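Local coordinates for protein beta-galactosidase (Marinomonas sp. ef1, PDB 6Y2K) that hydrolyses terminal beta-galactosides as a cold-active family GH42 glycosidase that assembles into a hexamer, at residues V34-W39 with S136-N141; N141-H146 with L239-M244; S271-P276 with W322-P327; R353-P358 with G367-D372. All blocks are in the same frame, centred on the assembly; numbering follows the deposited sequence.

Interaction 1: residues V34-W39 with S136-N141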
# COMPACT_ATOMS: atom_id res chain seq x y z
N VAL A 34 2.61 -43.03 -32.85
CA VAL A 34 4.04 -43.31 -32.98
C VAL A 34 4.63 -42.71 -34.27
O VAL A 34 3.90 -42.44 -35.22
CB VAL A 34 4.36 -44.83 -32.97
CG1 VAL A 34 3.80 -45.50 -31.72
CG2 VAL A 34 3.85 -45.52 -34.23
N GLY A 35 5.95 -42.50 -34.26
CA GLY A 35 6.73 -42.33 -35.50
C GLY A 35 7.20 -40.95 -35.94
O GLY A 35 8.10 -40.85 -36.78
N GLU A 36 6.61 -39.88 -35.40
CA GLU A 36 6.85 -38.52 -35.93
C GLU A 36 8.27 -37.94 -35.73
O GLU A 36 8.63 -36.97 -36.40
CB GLU A 36 5.77 -37.52 -35.44
CG GLU A 36 5.95 -36.89 -34.05
CD GLU A 36 5.72 -37.82 -32.87
OE1 GLU A 36 5.48 -39.05 -33.05
OE2 GLU A 36 5.78 -37.32 -31.73
N PHE A 37 9.06 -38.51 -34.81
CA PHE A 37 10.45 -38.08 -34.64
C PHE A 37 11.49 -39.15 -34.99
O PHE A 37 12.65 -39.06 -34.56
CB PHE A 37 10.69 -37.60 -33.19
CG PHE A 37 9.82 -36.43 -32.78
CD1 PHE A 37 9.80 -35.26 -33.52
CD2 PHE A 37 9.09 -36.49 -31.60
CE1 PHE A 37 9.02 -34.17 -33.12
CE2 PHE A 37 8.32 -35.40 -31.19
CZ PHE A 37 8.29 -34.25 -31.95
N SER A 38 11.10 -40.13 -35.82
CA SER A 38 11.91 -41.36 -36.01
C SER A 38 12.80 -41.40 -37.27
O SER A 38 13.40 -42.44 -37.55
CB SER A 38 10.99 -42.60 -35.96
OG SER A 38 10.08 -42.65 -37.05
N TRP A 39 12.92 -40.30 -38.02
CA TRP A 39 13.69 -40.33 -39.27
C TRP A 39 15.13 -40.83 -39.09
O TRP A 39 15.59 -41.64 -39.88
CB TRP A 39 13.67 -38.97 -40.00
CG TRP A 39 13.96 -39.01 -41.50
CD1 TRP A 39 14.81 -39.86 -42.17
CD2 TRP A 39 13.44 -38.12 -42.50
NE1 TRP A 39 14.84 -39.57 -43.51
CE2 TRP A 39 14.01 -38.51 -43.74
CE3 TRP A 39 12.57 -37.03 -42.47
CZ2 TRP A 39 13.70 -37.85 -44.94
CZ3 TRP A 39 12.27 -36.38 -43.66
CH2 TRP A 39 12.83 -36.80 -44.88
N SER A 136 -5.04 -43.93 -38.66
CA SER A 136 -4.91 -42.50 -38.86
C SER A 136 -3.47 -42.11 -39.13
O SER A 136 -2.55 -42.83 -38.73
CB SER A 136 -5.42 -41.79 -37.60
OG SER A 136 -5.13 -40.40 -37.61
N TRP A 137 -3.27 -40.97 -39.80
CA TRP A 137 -1.93 -40.39 -39.97
C TRP A 137 -1.89 -38.97 -39.45
O TRP A 137 -2.78 -38.18 -39.75
CB TRP A 137 -1.53 -40.35 -41.45
CG TRP A 137 -1.30 -41.68 -42.11
CD1 TRP A 137 -2.26 -42.51 -42.61
CD2 TRP A 137 -0.05 -42.30 -42.38
NE1 TRP A 137 -1.67 -43.62 -43.17
CE2 TRP A 137 -0.32 -43.51 -43.04
CE3 TRP A 137 1.29 -41.94 -42.13
CZ2 TRP A 137 0.70 -44.38 -43.47
CZ3 TRP A 137 2.30 -42.80 -42.55
CH2 TRP A 137 2.00 -44.01 -43.20
N GLN A 138 -0.84 -38.64 -38.69
CA GLN A 138 -0.51 -37.25 -38.34
C GLN A 138 0.57 -36.76 -39.30
O GLN A 138 1.64 -37.37 -39.38
CB GLN A 138 0.01 -37.14 -36.90
CG GLN A 138 0.44 -35.72 -36.51
CD GLN A 138 1.02 -35.63 -35.12
OE1 GLN A 138 0.29 -35.73 -34.14
NE2 GLN A 138 2.34 -35.45 -35.02
N THR A 139 0.30 -35.68 -40.02
CA THR A 139 1.33 -35.06 -40.87
C THR A 139 2.29 -34.24 -40.01
O THR A 139 1.87 -33.39 -39.25
CB THR A 139 0.71 -34.13 -41.92
OG1 THR A 139 -0.19 -33.21 -41.30
CG2 THR A 139 -0.04 -34.96 -42.97
N ASP A 140 3.59 -34.53 -40.10
CA ASP A 140 4.62 -33.70 -39.48
C ASP A 140 4.36 -33.66 -37.94
O ASP A 140 3.97 -34.69 -37.34
CB ASP A 140 4.62 -32.32 -40.18
CG ASP A 140 5.91 -31.52 -39.99
OD1 ASP A 140 5.99 -30.77 -38.98
OD2 ASP A 140 6.80 -31.57 -40.88
N ASN A 141 4.60 -32.53 -37.29
CA ASN A 141 4.37 -32.36 -35.85
C ASN A 141 4.42 -30.87 -35.50
O ASN A 141 5.48 -30.26 -35.56
CB ASN A 141 5.41 -33.11 -35.02
CG ASN A 141 5.05 -33.11 -33.54
OD1 ASN A 141 4.17 -33.87 -33.09
ND2 ASN A 141 5.72 -32.26 -32.76
O HOH W 1 5.13 -34.85 -30.79
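E36 packs on Q138, D140 and N141, and F37 on N141, in a buried contact at the C-terminal ends of strands in a TIM barrel. The loop after barrel strand 29-34, bent by a type I beta turn from G35 to S38, meets the end of strand 134-138 and the loop that follows, and strand 67-71 lies between the two in barrel order. It is a good example of segments joined by packing and a water within reach of both, with no direct hydrogen bond across them. E36 sets CG between its backbone N and carbonyl carbon (chi1 83°) and bends again at chi2, which brings the CG methylene 3.6 Å from N141 OD1 and over the centre of one face of the F37 ring. Its carboxylate is held by Y8 and R33, and a water 2.7 Å from E36 OE2 lies within bonding distance of N141 OD1 as well. That amide oxygen also accepts from N242 and, weakly, from Q138 NE2. The main bond of Q138 NE2 goes to D140 O at 2.9 Å, nearly straight at 164°. From the same loop, F37 O accepts from S184 of a neighbouring subunit, whose W183 meets the phenyl ring, so this barrel rim also takes part in the assembly. The amide of N141 stands steeply to that same phenyl ring, planes 68° apart, with N141 ND2 3.3 Å from F37 CZ.

Interaction 2: residues N141-H146 with L239-M244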
# COMPACT_ATOMS: atom_id res chain seq x y z
N ASN A 141 4.60 -32.53 -37.29
CA ASN A 141 4.37 -32.36 -35.85
C ASN A 141 4.42 -30.87 -35.50
O ASN A 141 5.48 -30.26 -35.56
CB ASN A 141 5.41 -33.11 -35.02
CG ASN A 141 5.05 -33.11 -33.54
OD1 ASN A 141 4.17 -33.87 -33.09
ND2 ASN A 141 5.72 -32.26 -32.76
N GLU A 142 3.26 -30.30 -35.16
CA GLU A 142 3.16 -28.93 -34.67
C GLU A 142 3.80 -27.92 -35.62
O GLU A 142 4.78 -27.25 -35.29
CB GLU A 142 3.75 -28.79 -33.25
CG GLU A 142 2.97 -29.52 -32.15
CD GLU A 142 3.43 -29.14 -30.75
OE1 GLU A 142 4.64 -28.89 -30.57
OE2 GLU A 142 2.59 -29.08 -29.82
N TYR A 143 3.22 -27.83 -36.82
CA TYR A 143 3.58 -26.81 -37.79
C TYR A 143 3.64 -25.48 -37.08
O TYR A 143 2.71 -25.14 -36.34
CB TYR A 143 2.53 -26.68 -38.90
CG TYR A 143 2.38 -27.83 -39.88
CD1 TYR A 143 3.49 -28.49 -40.40
CD2 TYR A 143 1.12 -28.22 -40.33
CE1 TYR A 143 3.35 -29.52 -41.32
CE2 TYR A 143 0.97 -29.25 -41.24
CZ TYR A 143 2.08 -29.90 -41.74
OH TYR A 143 1.93 -30.93 -42.65
N GLY A 144 4.73 -24.74 -37.28
CA GLY A 144 4.86 -23.39 -36.75
C GLY A 144 5.48 -23.29 -35.37
O GLY A 144 5.91 -22.20 -34.99
N CYS A 145 5.58 -24.40 -34.62
CA CYS A 145 6.10 -24.34 -33.25
C CYS A 145 7.48 -23.68 -33.26
O CYS A 145 8.26 -23.85 -34.21
CB CYS A 145 6.20 -25.72 -32.59
SG CYS A 145 6.36 -25.64 -30.78
N HIS A 146 7.76 -22.91 -32.21
CA HIS A 146 9.00 -22.14 -32.10
C HIS A 146 9.09 -21.03 -33.17
O HIS A 146 10.18 -20.64 -33.58
CB HIS A 146 10.24 -23.04 -32.15
CG HIS A 146 10.07 -24.36 -31.45
ND1 HIS A 146 9.87 -24.46 -30.09
CD2 HIS A 146 10.04 -25.62 -31.94
CE1 HIS A 146 9.74 -25.73 -29.77
NE2 HIS A 146 9.84 -26.46 -30.87
N LEU A 239 -6.84 -38.37 -41.65
CA LEU A 239 -5.65 -37.51 -41.73
C LEU A 239 -5.86 -36.34 -40.78
O LEU A 239 -6.90 -35.67 -40.81
CB LEU A 239 -5.42 -37.05 -43.16
CG LEU A 239 -5.41 -38.17 -44.22
CD1 LEU A 239 -5.09 -37.62 -45.59
CD2 LEU A 239 -4.40 -39.26 -43.84
N VAL A 240 -4.85 -36.10 -39.94
CA VAL A 240 -4.94 -35.15 -38.84
C VAL A 240 -3.63 -34.39 -38.72
O VAL A 240 -2.57 -34.89 -39.13
CB VAL A 240 -5.30 -35.88 -37.51
CG1 VAL A 240 -4.24 -36.89 -37.10
CG2 VAL A 240 -5.58 -34.91 -36.37
N HIS A 241 -3.70 -33.17 -38.20
CA HIS A 241 -2.52 -32.46 -37.73
C HIS A 241 -2.72 -31.99 -36.29
O HIS A 241 -3.87 -31.81 -35.85
CB HIS A 241 -2.15 -31.28 -38.64
CG HIS A 241 -0.85 -30.66 -38.27
ND1 HIS A 241 0.36 -31.28 -38.53
CD2 HIS A 241 -0.56 -29.56 -37.55
CE1 HIS A 241 1.34 -30.56 -38.02
NE2 HIS A 241 0.81 -29.51 -37.42
N ASN A 242 -1.62 -31.85 -35.56
CA ASN A 242 -1.66 -31.44 -34.15
C ASN A 242 -1.30 -29.94 -33.99
O ASN A 242 -0.14 -29.55 -34.10
CB ASN A 242 -0.81 -32.36 -33.24
CG ASN A 242 0.66 -32.44 -33.64
OD1 ASN A 242 1.02 -32.30 -34.81
ND2 ASN A 242 1.51 -32.67 -32.65
N TYR A 243 -2.34 -29.14 -33.76
CA TYR A 243 -2.23 -27.69 -33.58
C TYR A 243 -1.93 -27.35 -32.12
O TYR A 243 -1.91 -28.23 -31.26
CB TYR A 243 -3.52 -27.00 -34.03
CG TYR A 243 -3.97 -27.39 -35.42
CD1 TYR A 243 -3.13 -27.20 -36.52
CD2 TYR A 243 -5.24 -27.92 -35.65
CE1 TYR A 243 -3.54 -27.55 -37.81
CE2 TYR A 243 -5.66 -28.27 -36.93
CZ TYR A 243 -4.81 -28.08 -38.01
OH TYR A 243 -5.22 -28.42 -39.29
N MET A 244 -1.70 -26.07 -31.85
CA MET A 244 -1.21 -25.63 -30.54
C MET A 244 -2.10 -24.58 -29.90
O MET A 244 -2.91 -23.94 -30.58
CB MET A 244 0.20 -25.08 -30.68
CG MET A 244 1.21 -26.12 -31.16
SD MET A 244 2.81 -25.40 -31.56
CE MET A 244 2.45 -24.57 -33.10
O HOH W 2 0.39 -26.53 -35.66
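N242 and H241, late on barrel strand 238-244, accept from two backbone N-H groups of the loop N141-H146, those of E142 and Y143. N242 works through both ends of its amide: OD1 accepts from E142 N at 3.0 Å, and ND2 donates to N141 OD1, which it meets from above the carbonyl plane. One residue on, Y143 N gives a nearly straight bond (168°) to H241 NE2, 3.0 Å away and in the imidazole plane. H241 ND1 in turn bonds T139 O, so both ring nitrogens are engaged. The Y143 ring lies over one imidazole face as an offset stack, centroids 3.8 Å apart and planes at 10°, while its hydroxyl reaches N223. A water donates to Y143 O at 2.8 Å and more weakly to N242 O. M244 packs against C145 and the E142 side chain: SD lies 3.6 Å from C145 CB, and the bend at chi3 (-73°) turns CE toward Y143 O. E142 OE1 binds a glycerol, and N141 and E142 probably correspond to the Asn-Glu pair after strand 4 in clan GH-A enzymes, consistent with an active-site pocket. With a carbonyl at ND1 and an amide N-H at NE2, H241 is probably neutral and carries its proton on ND1.

Interaction 3: residues S271-P276 with W322-P327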
# COMPACT_ATOMS: atom_id res chain seq x y z
N SER A 271 0.86 -22.95 -20.48
CA SER A 271 0.29 -21.74 -21.09
C SER A 271 -0.07 -20.66 -20.05
O SER A 271 0.18 -19.48 -20.27
CB SER A 271 -0.93 -22.07 -21.97
OG SER A 271 -2.02 -22.56 -21.21
N LEU A 272 -0.60 -21.07 -18.89
CA LEU A 272 -0.91 -20.11 -17.83
C LEU A 272 0.34 -19.34 -17.38
O LEU A 272 0.33 -18.11 -17.31
CB LEU A 272 -1.58 -20.79 -16.63
CG LEU A 272 -1.98 -19.84 -15.49
CD1 LEU A 272 -2.98 -18.78 -15.95
CD2 LEU A 272 -2.54 -20.65 -14.34
N ASP A 273 1.40 -20.08 -17.08
CA ASP A 273 2.64 -19.50 -16.58
C ASP A 273 3.33 -18.66 -17.66
O ASP A 273 3.79 -17.55 -17.37
CB ASP A 273 3.59 -20.57 -16.06
CG ASP A 273 4.91 -19.99 -15.56
OD1 ASP A 273 4.96 -19.45 -14.43
OD2 ASP A 273 5.91 -20.06 -16.31
N LYS A 274 3.37 -19.18 -18.88
CA LYS A 274 4.10 -18.54 -19.98
C LYS A 274 3.41 -17.34 -20.64
O LYS A 274 4.08 -16.36 -20.96
CB LYS A 274 4.45 -19.57 -21.06
CG LYS A 274 5.30 -19.02 -22.20
CD LYS A 274 5.56 -20.09 -23.25
CE LYS A 274 6.37 -19.52 -24.40
NZ LYS A 274 6.27 -20.41 -25.60
N GLU A 275 2.10 -17.41 -20.88
CA GLU A 275 1.43 -16.45 -21.78
C GLU A 275 1.16 -15.07 -21.16
O GLU A 275 0.55 -14.99 -20.09
CB GLU A 275 0.11 -17.03 -22.31
CG GLU A 275 0.26 -18.26 -23.20
CD GLU A 275 1.08 -18.03 -24.46
OE1 GLU A 275 1.69 -19.01 -24.95
OE2 GLU A 275 1.10 -16.89 -24.97
N PRO A 276 1.58 -13.98 -21.83
CA PRO A 276 1.23 -12.64 -21.33
C PRO A 276 -0.25 -12.30 -21.31
O PRO A 276 -0.63 -11.34 -20.64
CB PRO A 276 1.97 -11.70 -22.29
CG PRO A 276 3.12 -12.50 -22.78
CD PRO A 276 2.58 -13.91 -22.91
N TRP A 322 9.01 -26.93 -20.35
CA TRP A 322 9.31 -25.82 -21.28
C TRP A 322 8.86 -24.42 -20.84
O TRP A 322 9.33 -23.44 -21.40
CB TRP A 322 8.81 -26.12 -22.70
CG TRP A 322 7.39 -26.60 -22.81
CD1 TRP A 322 6.98 -27.89 -23.00
CD2 TRP A 322 6.21 -25.81 -22.77
NE1 TRP A 322 5.62 -27.95 -23.06
CE2 TRP A 322 5.11 -26.69 -22.93
CE3 TRP A 322 5.95 -24.44 -22.61
CZ2 TRP A 322 3.79 -26.24 -22.93
CZ3 TRP A 322 4.63 -24.00 -22.62
CH2 TRP A 322 3.57 -24.90 -22.77
N ALA A 323 7.98 -24.32 -19.84
CA ALA A 323 7.55 -23.00 -19.36
C ALA A 323 8.59 -22.47 -18.36
O ALA A 323 9.39 -23.25 -17.84
CB ALA A 323 6.19 -23.10 -18.72
N PRO A 324 8.59 -21.14 -18.10
CA PRO A 324 9.52 -20.62 -17.09
C PRO A 324 9.38 -21.33 -15.73
O PRO A 324 10.39 -21.63 -15.08
CB PRO A 324 9.17 -19.13 -17.00
CG PRO A 324 8.58 -18.80 -18.33
CD PRO A 324 7.89 -20.05 -18.82
N HIS A 325 8.14 -21.61 -15.33
CA HIS A 325 7.89 -22.39 -14.12
C HIS A 325 6.95 -23.53 -14.46
O HIS A 325 6.05 -23.36 -15.30
CB HIS A 325 7.32 -21.49 -13.02
CG HIS A 325 7.98 -20.15 -12.95
ND1 HIS A 325 7.45 -19.04 -13.56
CD2 HIS A 325 9.15 -19.76 -12.40
CE1 HIS A 325 8.26 -18.01 -13.37
NE2 HIS A 325 9.30 -18.42 -12.67
N ASN A 326 7.17 -24.67 -13.81
CA ASN A 326 6.52 -25.93 -14.17
C ASN A 326 5.96 -26.66 -12.94
O ASN A 326 6.55 -27.63 -12.45
CB ASN A 326 7.50 -26.79 -14.96
CG ASN A 326 7.94 -26.12 -16.25
OD1 ASN A 326 7.15 -25.95 -17.18
ND2 ASN A 326 9.20 -25.69 -16.29
N PRO A 327 4.82 -26.18 -12.43
CA PRO A 327 4.23 -26.81 -11.25
C PRO A 327 3.61 -28.17 -11.57
O PRO A 327 3.32 -28.45 -12.74
CB PRO A 327 3.15 -25.81 -10.83
CG PRO A 327 2.72 -25.21 -12.12
CD PRO A 327 3.99 -25.05 -12.90
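D273, near the end of helix 268-274, reaches across to H325 in the loop 322-327 and makes both hydrogen bonds of this contact. Its CG stands anti to the backbone N (chi1 179°), which points the carboxylate at the loop. Starting at the root, D273 CB lies 3.8 Å from H325 O, a loose approach. D273 CG comes next, at the edge of the imidazole and in its plane. At the tip the two oxygens divide the work. OD1 uses its syn lone pair to accept from H325 ND1 at 2.7 Å, the carboxylate and ring planes standing 88° apart. OD2 accepts from H325 N at 2.9 Å, met from above the carboxylate plane, and also touches P324 CD. One acidic group thus holds a backbone amide and the ring of the same residue. With alanine in place of the aspartate, H325 N and ND1 would probably lose their acceptor and the imidazole would be freer to turn. Alongside, the extended chain of K274 brings CD 4.1 Å from W322 CZ3, at the indole edge; W322 NE1 binds a glycerol. R431 and P530 of a neighbouring subunit pack on P324 and H325. Within the TIM barrel, the contact ties the helix following strand 261-266 to the loop between strand 310-315 and helix 333-343.

Interaction 4: residues R353-P358 with G367-D372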
# COMPACT_ATOMS: atom_id res chain seq x y z
N ARG A 353 3.82 -37.85 -22.47
CA ARG A 353 3.92 -39.10 -23.22
C ARG A 353 3.56 -40.30 -22.34
O ARG A 353 3.13 -40.14 -21.20
CB ARG A 353 5.33 -39.27 -23.78
CG ARG A 353 6.41 -38.56 -22.99
CD ARG A 353 7.72 -38.51 -23.76
NE ARG A 353 8.29 -39.84 -23.96
CZ ARG A 353 9.40 -40.08 -24.65
NH1 ARG A 353 10.06 -39.07 -25.21
NH2 ARG A 353 9.84 -41.32 -24.79
N TRP A 354 3.72 -41.50 -22.89
CA TRP A 354 3.42 -42.72 -22.16
C TRP A 354 4.37 -42.92 -20.99
O TRP A 354 3.96 -43.25 -19.88
CB TRP A 354 3.47 -43.93 -23.10
CG TRP A 354 3.58 -45.24 -22.38
CD1 TRP A 354 4.67 -46.06 -22.33
CD2 TRP A 354 2.57 -45.89 -21.60
NE1 TRP A 354 4.40 -47.17 -21.58
CE2 TRP A 354 3.11 -47.09 -21.12
CE3 TRP A 354 1.25 -45.57 -21.27
CZ2 TRP A 354 2.39 -47.97 -20.32
CZ3 TRP A 354 0.53 -46.44 -20.48
CH2 TRP A 354 1.10 -47.63 -20.01
N ARG A 355 5.66 -42.72 -21.25
CA ARG A 355 6.69 -42.88 -20.22
C ARG A 355 7.70 -41.75 -20.33
O ARG A 355 8.24 -41.50 -21.41
CB ARG A 355 7.37 -44.24 -20.40
CG ARG A 355 8.43 -44.59 -19.37
CD ARG A 355 8.98 -45.98 -19.65
NE ARG A 355 10.15 -46.27 -18.83
CZ ARG A 355 10.88 -47.38 -18.92
NH1 ARG A 355 10.58 -48.34 -19.78
NH2 ARG A 355 11.94 -47.51 -18.12
N GLN A 356 7.94 -41.06 -19.21
CA GLN A 356 8.88 -39.93 -19.15
C GLN A 356 10.27 -40.39 -19.59
O GLN A 356 10.78 -41.38 -19.06
CB GLN A 356 8.92 -39.38 -17.73
CG GLN A 356 9.90 -38.23 -17.48
CD GLN A 356 9.88 -37.72 -16.05
OE1 GLN A 356 8.94 -37.99 -15.28
NE2 GLN A 356 10.91 -36.97 -15.69
N ALA A 357 10.88 -39.70 -20.55
CA ALA A 357 12.19 -40.11 -21.08
C ALA A 357 13.30 -39.66 -20.14
O ALA A 357 13.22 -38.57 -19.59
CB ALA A 357 12.39 -39.53 -22.47
N PRO A 358 14.35 -40.49 -19.95
CA PRO A 358 15.45 -40.09 -19.06
C PRO A 358 16.54 -39.25 -19.75
O PRO A 358 17.49 -38.82 -19.08
CB PRO A 358 16.01 -41.43 -18.60
CG PRO A 358 15.85 -42.30 -19.79
CD PRO A 358 14.54 -41.88 -20.42
N GLY A 367 5.03 -38.15 -17.84
CA GLY A 367 4.19 -39.03 -18.63
C GLY A 367 3.23 -39.78 -17.73
O GLY A 367 3.14 -39.49 -16.54
N LEU A 368 2.51 -40.75 -18.30
CA LEU A 368 1.67 -41.64 -17.50
C LEU A 368 2.52 -42.51 -16.58
O LEU A 368 2.07 -42.86 -15.50
CB LEU A 368 0.79 -42.56 -18.36
CG LEU A 368 -0.20 -41.99 -19.38
CD1 LEU A 368 -1.38 -42.95 -19.59
CD2 LEU A 368 -0.73 -40.61 -19.03
N LEU A 369 3.73 -42.85 -17.03
CA LEU A 369 4.73 -43.53 -16.22
C LEU A 369 5.94 -42.63 -15.95
O LEU A 369 6.25 -41.75 -16.74
CB LEU A 369 5.25 -44.79 -16.95
CG LEU A 369 4.22 -45.79 -17.48
CD1 LEU A 369 4.94 -47.01 -18.03
CD2 LEU A 369 3.21 -46.18 -16.42
N ARG A 370 6.63 -42.92 -14.84
CA ARG A 370 7.92 -42.30 -14.52
C ARG A 370 9.02 -42.93 -15.38
O ARG A 370 8.79 -43.97 -16.02
CB ARG A 370 8.25 -42.51 -13.05
CG ARG A 370 7.21 -42.02 -12.06
CD ARG A 370 7.77 -41.98 -10.66
NE ARG A 370 8.37 -43.25 -10.21
CZ ARG A 370 8.10 -43.91 -9.08
NH1 ARG A 370 7.18 -43.48 -8.21
NH2 ARG A 370 8.78 -45.02 -8.80
N PRO A 371 10.23 -42.34 -15.38
CA PRO A 371 11.31 -42.95 -16.18
C PRO A 371 11.65 -44.41 -15.83
O PRO A 371 12.16 -45.14 -16.68
CB PRO A 371 12.50 -42.02 -15.93
CG PRO A 371 11.89 -40.70 -15.58
CD PRO A 371 10.67 -41.07 -14.78
N ASP A 372 11.35 -44.83 -14.60
CA ASP A 372 11.55 -46.22 -14.16
C ASP A 372 10.36 -47.15 -14.45
O ASP A 372 10.31 -48.25 -13.93
CB ASP A 372 11.93 -46.26 -12.67
CG ASP A 372 10.79 -45.81 -11.73
OD1 ASP A 372 9.73 -45.33 -12.20
OD2 ASP A 372 10.96 -45.96 -10.50
O HOH W 3 6.39 -39.21 -15.33
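W354 presents one face of its indole to L369: CD1 sits 3.2 Å above the ring plane, and CG makes a CH-pi contact over the six-membered ring. Both segments belong to the long loop after the last TIM-barrel strand, 348-352, folded back on itself through a single beta bridge between R355 and L369. At the indole edge, NE1 bonds D20 of helix 17-27. The second flat group, the guanidinium of R355, receives P371 O at its edge and in its plane, with NH2 at 2.8 Å and NE at 3.2 Å, both from the same face of the carbonyl plane; W12 adds a cation-pi contact. L369 N donates to W354 O, and Q356 N returns a bond to L369 O at 173°. G367 lies so close to R353 O that a side chain would clash. A leucine in place of R355 would probably leave P371 O without its two donors and W12 without its cation. The extended chain of Q356 runs over P371, its NE2 bonded to Q363, and a water accepts from G367 N within bonding distance of Q356 OE1 and L369 O. The buried Q356 O has no hydrogen-bond partner in the model and receives a CA-H...O contact, 3.3 Å from P371 CA.

Overall arrangement
All four contacts lie in the TIM-barrel part of the chain, in loops, strand ends and one short helix (268-274), and they come in series, each closing before the next opens. Interactions 1 and 2 are the closest pair, centres 11 Å apart. They share N141 and touch directly through neighbouring strands 134-138 and 238-244. Interaction 3 stands about 20 Å from interaction 2 by centres, and interaction 4 about 19 Å from interaction 1; neither touches the others. Bound glycerol lies close to interactions 2 and 3, which may mark the pocket. Interactions 1, 3 and 4 reach the second subunit, as does interaction 2 through H146, so loops of one barrel help build the hexamer.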